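Local coordinates for protein beta-lactamase Mb2281c (Mycobacterium bovis, PDB 3I7J) that is probably a serine hydrolase of the beta-lactamase family, which may hydrolyse beta-lactams or related ester and amide substrates, at residues A[198-202]-A[203-207]; A[217-220]-A[221-225]. All blocks are in the same frame, centred on the assembly; numbering follows the deposited sequence.

How the interactions relate
Interaction 1 (198-207) comes first along the chain, and interaction 2 (217-225) follows after a short loop. Their centres lie about 11 Å apart. Each is a local turn that feeds a strand of the same antiparallel six-stranded sheet: interaction 1 enters strand 205-206, at one edge of the sheet, and interaction 2 enters its neighbour, strand 224-228. Segments 203-207 and 221-225 join antiparallel through probable backbone hydrogen bonds, Glu205 N on Gly225 O and Arg207 N on Thr223 O, each 2.9 Å. Arg207 also packs against the backbone of Asn219. The two turns lead into the edge strand and its neighbour in the beta-lactamase-family sheet, with interaction 1 on the side of the probable active site.

Interaction 1: A[198-202]-A[203-207]; sequences NDWGL and GFEIR
The Trp200 ring and Glu205 meet across a tight chain reversal that leads into edge strand 205-206 of the antiparallel sheet. A single beta bridge joins the backbones of these two residues. Leu202 is the centre of an inverse gamma turn at the bend.

The backbone bonds close the reversal. Gly201 N donates to Phe204 O at 2.8 Å. In the gamma turn, Gly203 N reaches Gly201 O in a weak bond of 3.2 Å. Farther from the bend, Ile206 N makes a weak bond to Asp199 O at 3.4 Å.

The aliphatic part of Glu205 makes a CH-pi contact with the indole. Its CG lies over one face, 3.5 Å from the centroid of the six-membered ring of Trp200. CG stands anti to the backbone N (chi1 -167°), which lays the chain across that face. Glu205 CB adds a contact of 3.7 Å to Trp200 CZ2. The carboxylate plane is turned 32° from the ring. The Glu205 carboxylate forms a salt bridge with Lys210 through OE2 and accepts a hydrogen bond from Trp214 through OE1.

On the side of the backbone away from the indole, Ile206 CD1 packs 3.9 Å from Gly201 CA. Around the indole, His78 meets it edge-to-face, and the ring of Tyr99 also touches it. Tyr99 belongs to a pattern consistent with the family's SxxK active site, so Trp200 probably lies beside that site.

One water links the two segments: it accepts from Trp200 NE1 at 2.8 Å and donates to Gly203 O at 2.7 Å.

Interaction 2: A[217-220]-A[221-225]; sequences ECNS and TRTFG
The flat carbonyl group of Ser220 receives both donors of Thr223, the backbone N and OG1, in a type I beta turn from Ser220 to Thr223. Thr223 N stands above the carbonyl plane, 59° out of it. Thr223 OG1 lies closer to that plane, tilted 21° from it. The other flat group is the Phe224 ring, just after the turn. Arg222 O lies at its edge, in the ring plane.

The turn brings the chain into strand 224-228 of the antiparallel sheet. Its backbone bond runs from Thr223 N to Ser220 O at 3.1 Å. The bond from Thr223 OG1 to the same oxygen is shorter, 2.7 Å. Two bonds therefore grip Ser220 O, and one of them fixes the rotation of the threonine side chain. Thr223 OG1 is anti to its own carbonyl carbon (chi1 -57°), which turns the hydroxyl back into the turn.

Asn219 and Thr223 cross at about a right angle. Asn219 CB comes 3.4 Å from Thr223 OG1. Asn219, just before the turn, also touches Trp235 and helix 256-271, so this residue touches both the sheet and that helix.

The Ser220 hydroxyl has its main partner outside the turn, in a hydrogen bond with Asp237 from the end of strand 232-237. This ties the turn to the neighbouring strand. Arg222 CB passes 3.9 Å from Ser220 OG. Inside the turn, Arg222 N makes a weak bond to Ser220 OG at 3.4 Å.

Interaction 1: A[198-202]-A[203-207]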
loop_
_atom_site.group_PDB
_atom_site.type_symbol
_atom_site.label_atom_id
_atom_site.label_comp_id
_atom_site.label_asym_id
_atom_site.label_seq_id
_atom_site.Cartn_x
_atom_site.Cartn_y
_atom_site.Cartn_z
ATOM N N ASN A 198 -0.490 15.848 -2.731
ATOM C CA ASN A 198 -0.857 14.540 -2.190
ATOM C C ASN A 198 -0.254 13.502 -3.134
ATOM O O ASN A 198 -0.954 12.852 -3.894
ATOM C CB ASN A 198 -2.386 14.389 -2.109
ATOM C CG ASN A 198 -2.809 13.168 -1.303
ATOM O OD1 ASN A 198 -2.046 12.663 -0.489
ATOM N ND2 ASN A 198 -4.028 12.704 -1.518
ATOM N N ASP A 199 1.066 13.365 -3.067
ATOM C CA ASP A 199 1.817 12.449 -3.925
ATOM C C ASP A 199 1.456 10.981 -3.813
ATOM O O ASP A 199 1.232 10.450 -2.722
ATOM C CB ASP A 199 3.308 12.600 -3.653
ATOM C CG ASP A 199 3.862 13.913 -4.161
ATOM O OD1 ASP A 199 3.094 14.676 -4.795
ATOM O OD2 ASP A 199 5.064 14.167 -3.926
ATOM N N TRP A 200 1.422 10.321 -4.962
ATOM C CA TRP A 200 1.122 8.905 -5.017
ATOM C C TRP A 200 1.996 8.264 -6.095
ATOM O O TRP A 200 2.343 8.902 -7.092
ATOM C CB TRP A 200 -0.366 8.700 -5.328
ATOM C CG TRP A 200 -1.023 7.635 -4.488
ATOM C CD1 TRP A 200 -0.957 6.285 -4.676
ATOM C CD2 TRP A 200 -1.803 7.838 -3.300
ATOM N NE1 TRP A 200 -1.645 5.631 -3.679
ATOM C CE2 TRP A 200 -2.174 6.560 -2.820
ATOM C CE3 TRP A 200 -2.225 8.975 -2.593
ATOM C CZ2 TRP A 200 -2.947 6.387 -1.661
ATOM C CZ3 TRP A 200 -2.994 8.801 -1.439
ATOM C CH2 TRP A 200 -3.344 7.513 -0.988
ATOM N N GLY A 201 2.362 7.007 -5.879
ATOM C CA GLY A 201 3.176 6.294 -6.846
ATOM C C GLY A 201 2.252 5.407 -7.652
ATOM O O GLY A 201 1.111 5.794 -7.910
ATOM N N LEU A 202 2.724 4.230 -8.053
ATOM C CA LEU A 202 1.889 3.309 -8.817
ATOM C C LEU A 202 1.169 2.349 -7.880
ATOM O O LEU A 202 1.462 1.153 -7.854
ATOM C CB LEU A 202 2.731 2.509 -9.820
ATOM C CG LEU A 202 3.330 3.255 -11.016
ATOM C CD1 LEU A 202 4.202 2.294 -11.822
ATOM C CD2 LEU A 202 2.218 3.813 -11.880
ATOM N N GLY A 203 0.231 2.876 -7.102
ATOM C CA GLY A 203 -0.517 2.032 -6.187
ATOM C C GLY A 203 -0.038 2.174 -4.756
ATOM O O GLY A 203 -0.728 1.784 -3.818
ATOM N N PHE A 204 1.157 2.735 -4.594
ATOM C CA PHE A 204 1.734 2.943 -3.274
ATOM C C PHE A 204 1.649 4.433 -2.929
ATOM O O PHE A 204 1.973 5.282 -3.764
ATOM C CB PHE A 204 3.216 2.541 -3.254
ATOM C CG PHE A 204 3.500 1.149 -3.773
ATOM C CD1 PHE A 204 2.613 0.098 -3.545
ATOM C CD2 PHE A 204 4.705 0.878 -4.426
ATOM C CE1 PHE A 204 2.923 -1.200 -3.951
ATOM C CE2 PHE A 204 5.027 -0.413 -4.835
ATOM C CZ PHE A 204 4.133 -1.456 -4.595
ATOM N N GLU A 205 1.223 4.769 -1.715
ATOM C CA GLU A 205 1.182 6.179 -1.353
ATOM C C GLU A 205 2.623 6.593 -1.113
ATOM O O GLU A 205 3.445 5.776 -0.697
ATOM C CB GLU A 205 0.390 6.415 -0.066
ATOM C CG GLU A 205 0.065 7.890 0.165
ATOM C CD GLU A 205 -0.010 8.266 1.643
ATOM O OE1 GLU A 205 -0.505 7.453 2.455
ATOM O OE2 GLU A 205 0.420 9.385 1.987
ATOM N N ILE A 206 2.933 7.853 -1.398
ATOM C CA ILE A 206 4.270 8.393 -1.165
ATOM C C ILE A 206 4.096 9.518 -0.144
ATOM O O ILE A 206 3.260 10.404 -0.314
ATOM C CB ILE A 206 4.904 8.946 -2.459
ATOM C CG1 ILE A 206 5.253 7.788 -3.400
ATOM C CG2 ILE A 206 6.168 9.724 -2.140
ATOM C CD1 ILE A 206 5.869 8.248 -4.737
ATOM N N ARG A 207 4.884 9.459 0.921
ATOM C CA ARG A 207 4.821 10.423 2.010
ATOM C C ARG A 207 5.144 11.853 1.631
ATOM O O ARG A 207 4.391 12.788 1.941
ATOM C CB ARG A 207 5.778 9.997 3.123
ATOM C CG ARG A 207 5.856 10.949 4.308
ATOM C CD ARG A 207 6.950 10.496 5.261
ATOM N NE ARG A 207 7.023 11.291 6.488
ATOM C CZ ARG A 207 7.488 12.534 6.555
ATOM N NH1 ARG A 207 7.928 13.147 5.463
ATOM N NH2 ARG A 207 7.525 13.161 7.719
HETATM O O HOH W 1 -3.046 3.186 -3.361
#

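Interaction 2: A[217-220]-A[221-225]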
loop_
_atom_site.group_PDB
_atom_site.type_symbol
_atom_site.label_atom_id
_atom_site.label_comp_id
_atom_site.label_asym_id
_atom_site.label_seq_id
_atom_site.Cartn_x
_atom_site.Cartn_y
_atom_site.Cartn_z
ATOM N N GLU A 217 7.836 11.577 11.911
ATOM C CA GLU A 217 8.375 12.867 11.498
ATOM C C GLU A 217 9.766 12.698 10.927
ATOM O O GLU A 217 10.280 13.591 10.257
ATOM C CB GLU A 217 8.449 13.834 12.677
ATOM C CG GLU A 217 7.111 14.329 13.169
ATOM C CD GLU A 217 7.258 15.493 14.132
ATOM O OE1 GLU A 217 8.026 15.358 15.110
ATOM O OE2 GLU A 217 6.604 16.539 13.911
ATOM N N CYS A 218 10.376 11.552 11.193
ATOM C CA CYS A 218 11.716 11.300 10.699
ATOM C C CYS A 218 11.774 10.423 9.444
ATOM O O CYS A 218 12.849 10.212 8.875
ATOM C CB CYS A 218 12.571 10.711 11.824
ATOM S SG CYS A 218 12.844 11.881 13.194
ATOM N N ASN A 219 10.629 9.911 9.005
ATOM C CA ASN A 219 10.612 9.111 7.787
ATOM C C ASN A 219 11.026 10.048 6.658
ATOM O O ASN A 219 10.696 11.231 6.685
ATOM C CB ASN A 219 9.207 8.543 7.533
ATOM C CG ASN A 219 8.993 7.192 8.211
ATOM O OD1 ASN A 219 9.666 6.210 7.884
ATOM N ND2 ASN A 219 8.068 7.139 9.160
ATOM N N SER A 220 11.769 9.539 5.680
ATOM C CA SER A 220 12.213 10.384 4.570
ATOM C C SER A 220 11.039 10.675 3.643
ATOM O O SER A 220 10.026 9.970 3.680
ATOM C CB SER A 220 13.300 9.685 3.763
ATOM O OG SER A 220 12.737 8.602 3.054
ATOM N N THR A 221 11.184 11.698 2.804
ATOM C CA THR A 221 10.135 12.066 1.859
ATOM C C THR A 221 9.892 10.958 0.831
ATOM O O THR A 221 8.844 10.925 0.187
ATOM C CB THR A 221 10.486 13.384 1.093
ATOM O OG1 THR A 221 11.783 13.259 0.495
ATOM C CG2 THR A 221 10.473 14.586 2.035
ATOM N N ARG A 222 10.847 10.043 0.681
ATOM C CA ARG A 222 10.699 8.940 -0.277
ATOM C C ARG A 222 9.947 7.732 0.292
ATOM O O ARG A 222 9.693 6.756 -0.416
ATOM C CB ARG A 222 12.072 8.491 -0.773
ATOM C CG ARG A 222 12.804 9.528 -1.608
ATOM C CD ARG A 222 14.259 9.132 -1.754
ATOM N NE ARG A 222 14.423 7.821 -2.384
ATOM C CZ ARG A 222 15.513 7.073 -2.253
ATOM N NH1 ARG A 222 16.522 7.512 -1.508
ATOM N NH2 ARG A 222 15.596 5.897 -2.865
ATOM N N THR A 223 9.611 7.801 1.574
ATOM C CA THR A 223 8.875 6.732 2.236
ATOM C C THR A 223 7.570 6.486 1.467
ATOM O O THR A 223 6.909 7.433 1.048
ATOM C CB THR A 223 8.558 7.123 3.699
ATOM O OG1 THR A 223 9.786 7.412 4.385
ATOM C CG2 THR A 223 7.831 5.981 4.426
ATOM N N PHE A 224 7.213 5.215 1.273
ATOM C CA PHE A 224 5.994 4.851 0.551
ATOM C C PHE A 224 5.340 3.647 1.231
ATOM O O PHE A 224 5.989 2.946 2.005
ATOM C CB PHE A 224 6.325 4.526 -0.919
ATOM C CG PHE A 224 7.211 3.316 -1.095
ATOM C CD1 PHE A 224 6.662 2.036 -1.175
ATOM C CD2 PHE A 224 8.597 3.458 -1.166
ATOM C CE1 PHE A 224 7.482 0.915 -1.326
ATOM C CE2 PHE A 224 9.430 2.346 -1.316
ATOM C CZ PHE A 224 8.870 1.072 -1.397
ATOM N N GLY A 225 4.062 3.415 0.937
ATOM C CA GLY A 225 3.347 2.305 1.539
ATOM C C GLY A 225 1.852 2.561 1.551
ATOM O O GLY A 225 1.292 3.017 0.554
#